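Local coordinates for protein ribosomal RNA small subunit methyltransferase Nep1 (Archaeoglobus fulgidus, PDB 3O7B) that probably methylates N1 of a pseudouridine in the small-subunit ribosomal RNA, using S-adenosylmethionine as methyl donor, during ribosome biogenesis, at residues S36-P41 with I64-S69; E115-N120 with T151-K156. All coordinates share one frame; numbering follows the deposited sequence. Where two conformers were deposited one is given.

Contact 1: S36-P41 with I64-S69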
loop_
_atom_site.group_PDB
_atom_site.type_symbol
_atom_site.label_atom_id
_atom_site.label_comp_id
_atom_site.label_asym_id
_atom_site.label_seq_id
_atom_site.Cartn_x
_atom_site.Cartn_y
_atom_site.Cartn_z
ATOM N N SER A 36 10.933 -9.674 1.726
ATOM C CA SER A 36 10.839 -10.296 3.030
ATOM C C SER A 36 9.687 -11.298 3.014
ATOM O O SER A 36 8.639 -11.109 3.666
ATOM C CB SER A 36 10.631 -9.187 4.066
ATOM O OG SER A 36 10.810 -9.656 5.383
ATOM N N LEU A 37 9.891 -12.368 2.248
ATOM C CA LEU A 37 8.851 -13.316 1.907
ATOM C C LEU A 37 9.426 -14.723 2.023
ATOM O O LEU A 37 10.251 -15.143 1.202
ATOM C CB LEU A 37 8.417 -13.014 0.483
ATOM C CG LEU A 37 7.109 -13.438 -0.124
ATOM C CD1 LEU A 37 5.971 -12.712 0.572
ATOM C CD2 LEU A 37 7.167 -13.056 -1.579
ATOM N N GLU A 38 9.005 -15.429 3.062
ATOM C CA GLU A 38 9.464 -16.792 3.324
ATOM C C GLU A 38 8.510 -17.508 4.260
ATOM O O GLU A 38 7.807 -16.867 5.060
ATOM C CB GLU A 38 10.877 -16.775 3.940
ATOM C CG GLU A 38 10.946 -16.327 5.395
ATOM C CD GLU A 38 12.361 -16.086 5.856
ATOM O OE1 GLU A 38 13.183 -17.019 5.697
ATOM O OE2 GLU A 38 12.657 -14.984 6.359
ATOM N N LEU A 39 8.512 -18.836 4.185
ATOM C CA LEU A 39 7.801 -19.647 5.153
ATOM C C LEU A 39 8.576 -19.701 6.475
ATOM O O LEU A 39 9.770 -19.396 6.520
ATOM C CB LEU A 39 7.557 -21.054 4.592
ATOM C CG LEU A 39 6.734 -21.113 3.302
ATOM C CD1 LEU A 39 6.647 -22.540 2.781
ATOM C CD2 LEU A 39 5.351 -20.508 3.510
ATOM N N ILE A 40 7.891 -20.064 7.551
ATOM C CA ILE A 40 8.535 -20.103 8.862
ATOM C C ILE A 40 9.753 -21.051 8.800
ATOM O O ILE A 40 9.593 -22.215 8.412
ATOM C CB ILE A 40 7.530 -20.514 9.966
ATOM C CG1 ILE A 40 6.461 -19.418 10.141
ATOM C CG2 ILE A 40 8.258 -20.738 11.300
ATOM C CD1 ILE A 40 5.306 -19.793 11.069
ATOM N N PRO A 41 10.965 -20.545 9.134
ATOM C CA PRO A 41 12.165 -21.387 9.125
ATOM C C PRO A 41 12.062 -22.567 10.085
ATOM O O PRO A 41 11.462 -22.467 11.160
ATOM C CB PRO A 41 13.277 -20.432 9.574
ATOM C CG PRO A 41 12.780 -19.086 9.245
ATOM C CD PRO A 41 11.296 -19.160 9.497
ATOM N N ILE A 64 3.209 -21.825 6.817
ATOM C CA ILE A 64 2.794 -20.464 7.185
ATOM C C ILE A 64 3.877 -19.452 6.818
ATOM O O ILE A 64 5.079 -19.698 7.001
ATOM C CB ILE A 64 2.456 -20.395 8.685
ATOM C CG1 ILE A 64 1.212 -21.250 8.978
ATOM C CG2 ILE A 64 2.225 -18.942 9.147
ATOM C CD1 ILE A 64 0.953 -21.493 10.458
ATOM N N LEU A 65 3.438 -18.317 6.267
ATOM C CA LEU A 65 4.349 -17.231 5.919
ATOM C C LEU A 65 4.834 -16.529 7.190
ATOM O O LEU A 65 4.050 -16.230 8.101
ATOM C CB LEU A 65 3.638 -16.225 5.005
ATOM C CG LEU A 65 4.489 -15.345 4.086
ATOM C CD1 LEU A 65 5.126 -16.140 2.927
ATOM C CD2 LEU A 65 3.609 -14.235 3.522
ATOM N N LEU A 66 6.133 -16.276 7.248
ATOM C CA LEU A 66 6.731 -15.576 8.379
ATOM C C LEU A 66 6.305 -14.104 8.407
ATOM O O LEU A 66 6.432 -13.398 7.402
ATOM C CB LEU A 66 8.259 -15.719 8.320
ATOM C CG LEU A 66 9.041 -15.213 9.534
ATOM C CD1 LEU A 66 8.751 -16.074 10.768
ATOM C CD2 LEU A 66 10.546 -15.135 9.242
ATOM N N ASP A 67 5.813 -13.668 9.556
ATOM C CA ASP A 67 5.186 -12.350 9.712
ATOM C C ASP A 67 5.518 -11.901 11.117
ATOM O O ASP A 67 5.016 -12.475 12.095
ATOM C CB ASP A 67 3.667 -12.502 9.529
ATOM C CG ASP A 67 2.892 -11.187 9.713
ATOM O OD1 ASP A 67 3.389 -10.232 10.343
ATOM O OD2 ASP A 67 1.739 -11.121 9.227
ATOM N N ASP A 68 6.368 -10.884 11.229
ATOM C CA ASP A 68 6.829 -10.491 12.560
ATOM C C ASP A 68 5.792 -9.787 13.434
ATOM O O ASP A 68 6.041 -9.573 14.621
ATOM C CB ASP A 68 8.193 -9.778 12.520
ATOM C CG ASP A 68 8.107 -8.285 12.318
ATOM O OD1 ASP A 68 7.039 -7.738 11.948
ATOM O OD2 ASP A 68 9.160 -7.644 12.537
ATOM N N SER A 69 4.608 -9.492 12.890
ATOM C CA SER A 69 3.501 -9.015 13.733
ATOM C C SER A 69 2.810 -10.176 14.452
ATOM O O SER A 69 1.999 -9.959 15.373
ATOM C CB SER A 69 2.490 -8.185 12.924
ATOM O OG SER A 69 3.036 -6.917 12.590
HETATM O O HOH W 1 8.060 -13.455 5.139
#
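Leu66 turns CG anti to its own nitrogen (chi1 -172°), while Glu38 holds CG between N and the carbonyl carbon (chi1 74°), and in this way the two side chains run side by side in the same direction. The backbones beneath them form an isolated beta bridge, Leu39 with Leu65, joining the loop after strand 28-35 to the residues that lead into helix 68-71 of this SPOUT methyltransferase. Two hydrogen bonds make the bridge: a nearly straight one from Leu66 N to Glu38 O (2.8 Å, 172° at the hydrogen), and one from Ile40 N to Ile64 O (2.9 Å). Leu65 CD1, a methyl group, brushes the same Glu38 O at 3.5 Å.

Glu38 presents mostly hydrocarbon to Leu66, with CG against CB and CD2; OE2 also comes close to Leu66 CD2, while OE1 forms a salt bridge with Arg84, so that the buried carboxylate has a charged mate. Leu66 CD1 meets Ile40 CG1 at 4.1 Å, the two side chains crossing at about a right angle, and both methyls of Leu66 lie near Pro41 CD. Beyond the bridge, Ile40 CD1 lies alongside Ile64 CG2 at 3.7 Å, and helix 48-57 packs on both residues. From helix 129-142, Glu137 accepts a hydrogen bond from Leu65 N, and Met136 and Phe140 touch Leu37.

A water extends the polar link beside the bridge, accepting from Glu38 N and hydrogen-bonded to the carbonyl oxygens of Ser36 and Leu66. Asp67 then starts helix 68-71 as its N-cap: OD1 accepts from Ser69 N at 2.9 Å, on the anti side and well out of the carboxylate plane.

Contact 2: E115-N120 with T151-K156; sequences EIIWVN and TLIEFK
Leu152 O accepts from Asn120 N at 2.8 Å and is also bonded to Thr123 OG1, a hydroxyl that Asn120 O shares. Next to it the Asn120 side chain repeats the link: ND2 points straight at Thr151 O (2.9 Å, 178° at the hydrogen), which lies in the amide plane, while OD1 accepts from Glu122 N. Thr151 O also sits at the edge of the Trp118 ring, near CZ3, and Thr151 CG2 meets that edge in plane. Further along, Trp118 and Glu154 exchange two backbone hydrogen bonds, and Lys156 lies alongside Trp118, with Lys156 CE 3.6 Å from Trp118 CB.

On the other side of the sheet, Ile117 puts CG1 beside the backbone N (chi1 -60°), which lays it over one face of the Phe155 ring, 4.0 Å from the centroid, in a CH-pi contact. Glu115 CB approaches the ring edge at CE1. Ile117 CG2 packs unusually tightly on Ile153 CG2, 3.4 Å away. Lacking the CG1, CG2 and CD1 of Ile117, an alanine here would probably cost the Phe155 ring its CH-pi partner and open a gap beside Ile153. Leu139 and Phe140 of helix 129-142 also reach this layer.

The pairing is antiparallel, Ile117 facing Phe155 and Val119 facing Ile153 as non-hydrogen-bonded pairs, and strand 150-156 is kinked where Leu152 and Ile153 both face Ile145, a classic beta bulge.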
loop_
_atom_site.group_PDB
_atom_site.type_symbol
_atom_site.label_atom_id
_atom_site.label_comp_id
_atom_site.label_asym_id
_atom_site.label_seq_id
_atom_site.Cartn_x
_atom_site.Cartn_y
_atom_site.Cartn_z
ATOM N N GLU A 115 15.156 -16.826 -4.093
ATOM C CA GLU A 115 14.172 -17.376 -5.021
ATOM C C GLU A 115 13.665 -16.275 -5.948
ATOM O O GLU A 115 13.646 -15.099 -5.560
ATOM C CB GLU A 115 12.996 -17.985 -4.270
ATOM C CG GLU A 115 13.386 -19.102 -3.341
ATOM C CD GLU A 115 12.573 -19.094 -2.075
ATOM O OE1 GLU A 115 12.466 -18.018 -1.424
ATOM O OE2 GLU A 115 12.043 -20.166 -1.715
ATOM N N ILE A 116 13.265 -16.651 -7.156
ATOM C CA ILE A 116 12.779 -15.735 -8.162
ATOM C C ILE A 116 11.309 -16.068 -8.441
ATOM O O ILE A 116 10.990 -17.198 -8.825
ATOM C CB ILE A 116 13.621 -15.828 -9.473
ATOM C CG1 ILE A 116 15.089 -15.403 -9.233
ATOM C CG2 ILE A 116 13.009 -14.999 -10.569
ATOM C CD1 ILE A 116 15.254 -13.984 -8.697
ATOM N N ILE A 117 10.430 -15.090 -8.230
ATOM C CA ILE A 117 9.013 -15.225 -8.534
ATOM C C ILE A 117 8.659 -14.290 -9.673
ATOM O O ILE A 117 8.964 -13.088 -9.643
ATOM C CB ILE A 117 8.164 -14.879 -7.287
ATOM C CG1 ILE A 117 8.488 -15.806 -6.121
ATOM C CG2 ILE A 117 6.666 -14.854 -7.636
ATOM C CD1 ILE A 117 8.074 -15.261 -4.750
ATOM N N TRP A 118 8.028 -14.837 -10.702
ATOM C CA TRP A 118 7.533 -14.046 -11.803
ATOM C C TRP A 118 6.041 -13.771 -11.560
ATOM O O TRP A 118 5.300 -14.703 -11.210
ATOM C CB TRP A 118 7.733 -14.814 -13.121
ATOM C CG TRP A 118 7.122 -14.150 -14.313
ATOM C CD1 TRP A 118 7.617 -13.085 -14.996
ATOM C CD2 TRP A 118 5.905 -14.523 -14.981
ATOM N NE1 TRP A 118 6.782 -12.752 -16.034
ATOM C CE2 TRP A 118 5.724 -13.625 -16.050
ATOM C CE3 TRP A 118 4.947 -15.522 -14.769
ATOM C CZ2 TRP A 118 4.632 -13.697 -16.926
ATOM C CZ3 TRP A 118 3.841 -15.581 -15.632
ATOM C CH2 TRP A 118 3.705 -14.679 -16.699
ATOM N N VAL A 119 5.634 -12.515 -11.733
ATOM C CA VAL A 119 4.236 -12.099 -11.596
ATOM C C VAL A 119 3.750 -11.598 -12.947
ATOM O O VAL A 119 4.237 -10.591 -13.445
ATOM C CB VAL A 119 4.064 -10.988 -10.506
ATOM C CG1 VAL A 119 2.587 -10.659 -10.317
ATOM C CG2 VAL A 119 4.665 -11.426 -9.172
ATOM N N ASN A 120 2.800 -12.319 -13.559
ATOM C CA ASN A 120 2.186 -11.891 -14.797
ATOM C C ASN A 120 1.676 -10.464 -14.650
ATOM O O ASN A 120 1.044 -10.119 -13.654
ATOM C CB ASN A 120 1.030 -12.859 -15.097
ATOM C CG ASN A 120 0.410 -12.674 -16.478
ATOM O OD1 ASN A 120 0.263 -11.571 -16.990
ATOM N ND2 ASN A 120 -0.007 -13.803 -17.069
ATOM N N THR A 151 -0.471 -18.882 -16.625
ATOM C CA THR A 151 0.243 -18.688 -15.376
ATOM C C THR A 151 0.141 -17.236 -14.929
ATOM O O THR A 151 0.370 -16.313 -15.710
ATOM C CB THR A 151 1.711 -19.112 -15.521
ATOM O OG1 THR A 151 1.749 -20.498 -15.889
ATOM C CG2 THR A 151 2.424 -18.948 -14.196
ATOM N N LEU A 152 -0.264 -17.052 -13.675
ATOM C CA LEU A 152 -0.353 -15.728 -13.056
ATOM C C LEU A 152 0.869 -15.403 -12.196
ATOM O O LEU A 152 1.373 -14.270 -12.226
ATOM C CB LEU A 152 -1.620 -15.611 -12.196
ATOM C CG LEU A 152 -2.951 -15.708 -12.942
ATOM C CD1 LEU A 152 -4.100 -15.573 -11.929
ATOM C CD2 LEU A 152 -3.080 -14.662 -14.035
ATOM N N ILE A 153 1.322 -16.385 -11.424
ATOM C CA ILE A 153 2.480 -16.212 -10.550
ATOM C C ILE A 153 3.196 -17.538 -10.493
ATOM O O ILE A 153 2.557 -18.564 -10.360
ATOM C CB ILE A 153 2.085 -15.818 -9.108
ATOM C CG1 ILE A 153 1.022 -14.705 -9.085
ATOM C CG2 ILE A 153 3.353 -15.442 -8.307
ATOM C CD1 ILE A 153 0.470 -14.409 -7.663
ATOM N N GLU A 154 4.528 -17.530 -10.601
ATOM C CA GLU A 154 5.285 -18.786 -10.565
ATOM C C GLU A 154 6.738 -18.597 -10.150
ATOM O O GLU A 154 7.369 -17.626 -10.580
ATOM C CB GLU A 154 5.265 -19.443 -11.950
ATOM C CG GLU A 154 5.756 -20.877 -11.946
ATOM C CD GLU A 154 5.685 -21.542 -13.308
ATOM O OE1 GLU A 154 5.915 -20.866 -14.336
ATOM O OE2 GLU A 154 5.401 -22.759 -13.342
ATOM N N PHE A 155 7.263 -19.527 -9.345
ATOM C CA PHE A 155 8.716 -19.580 -9.099
ATOM C C PHE A 155 9.415 -19.968 -10.387
ATOM O O PHE A 155 8.948 -20.858 -11.117
ATOM C CB PHE A 155 9.066 -20.594 -8.026
ATOM C CG PHE A 155 8.743 -20.141 -6.644
ATOM C CD1 PHE A 155 9.643 -19.371 -5.930
ATOM C CD2 PHE A 155 7.512 -20.457 -6.057
ATOM C CE1 PHE A 155 9.348 -18.944 -4.631
ATOM C CE2 PHE A 155 7.211 -20.039 -4.763
ATOM C CZ PHE A 155 8.114 -19.279 -4.054
ATOM N N LYS A 156 10.537 -19.307 -10.674
ATOM C CA LYS A 156 11.345 -19.674 -11.837
ATOM C C LYS A 156 12.655 -20.312 -11.390
ATOM O O LYS A 156 13.271 -19.847 -10.423
ATOM C CB LYS A 156 11.638 -18.458 -12.715
ATOM C CG LYS A 156 10.402 -17.744 -13.257
ATOM C CD LYS A 156 9.541 -18.621 -14.162
ATOM C CE LYS A 156 8.644 -17.745 -15.023
ATOM N NZ LYS A 156 7.900 -18.519 -16.055
HETATM O O HOH W 2 13.656 -19.494 -7.770
#

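How the contacts relate
The two contacts come one after the other along the chain, their centres about 18 Å apart, and they meet where Leu37 CD2 packs on Ile117 CD1 at 4.0 Å. Helix 129-142 serves both: its Phe140 touches Leu37 and Leu39 of contact 1 as well as Glu115 and Phe155 of contact 2. Contact 1 is almost wholly buried, yet it joins loops through one isolated bridge, aliphatic side chains and a water, and it borders the predicted rRNA-interacting Arg86, whose N is hydrogen-bonded to Ser36 OG. Contact 2 is only partly buried and distant from the annotated sites; neighbouring strands of the sheet supply its backbone ladder, and aromatic rings add to its chemistry.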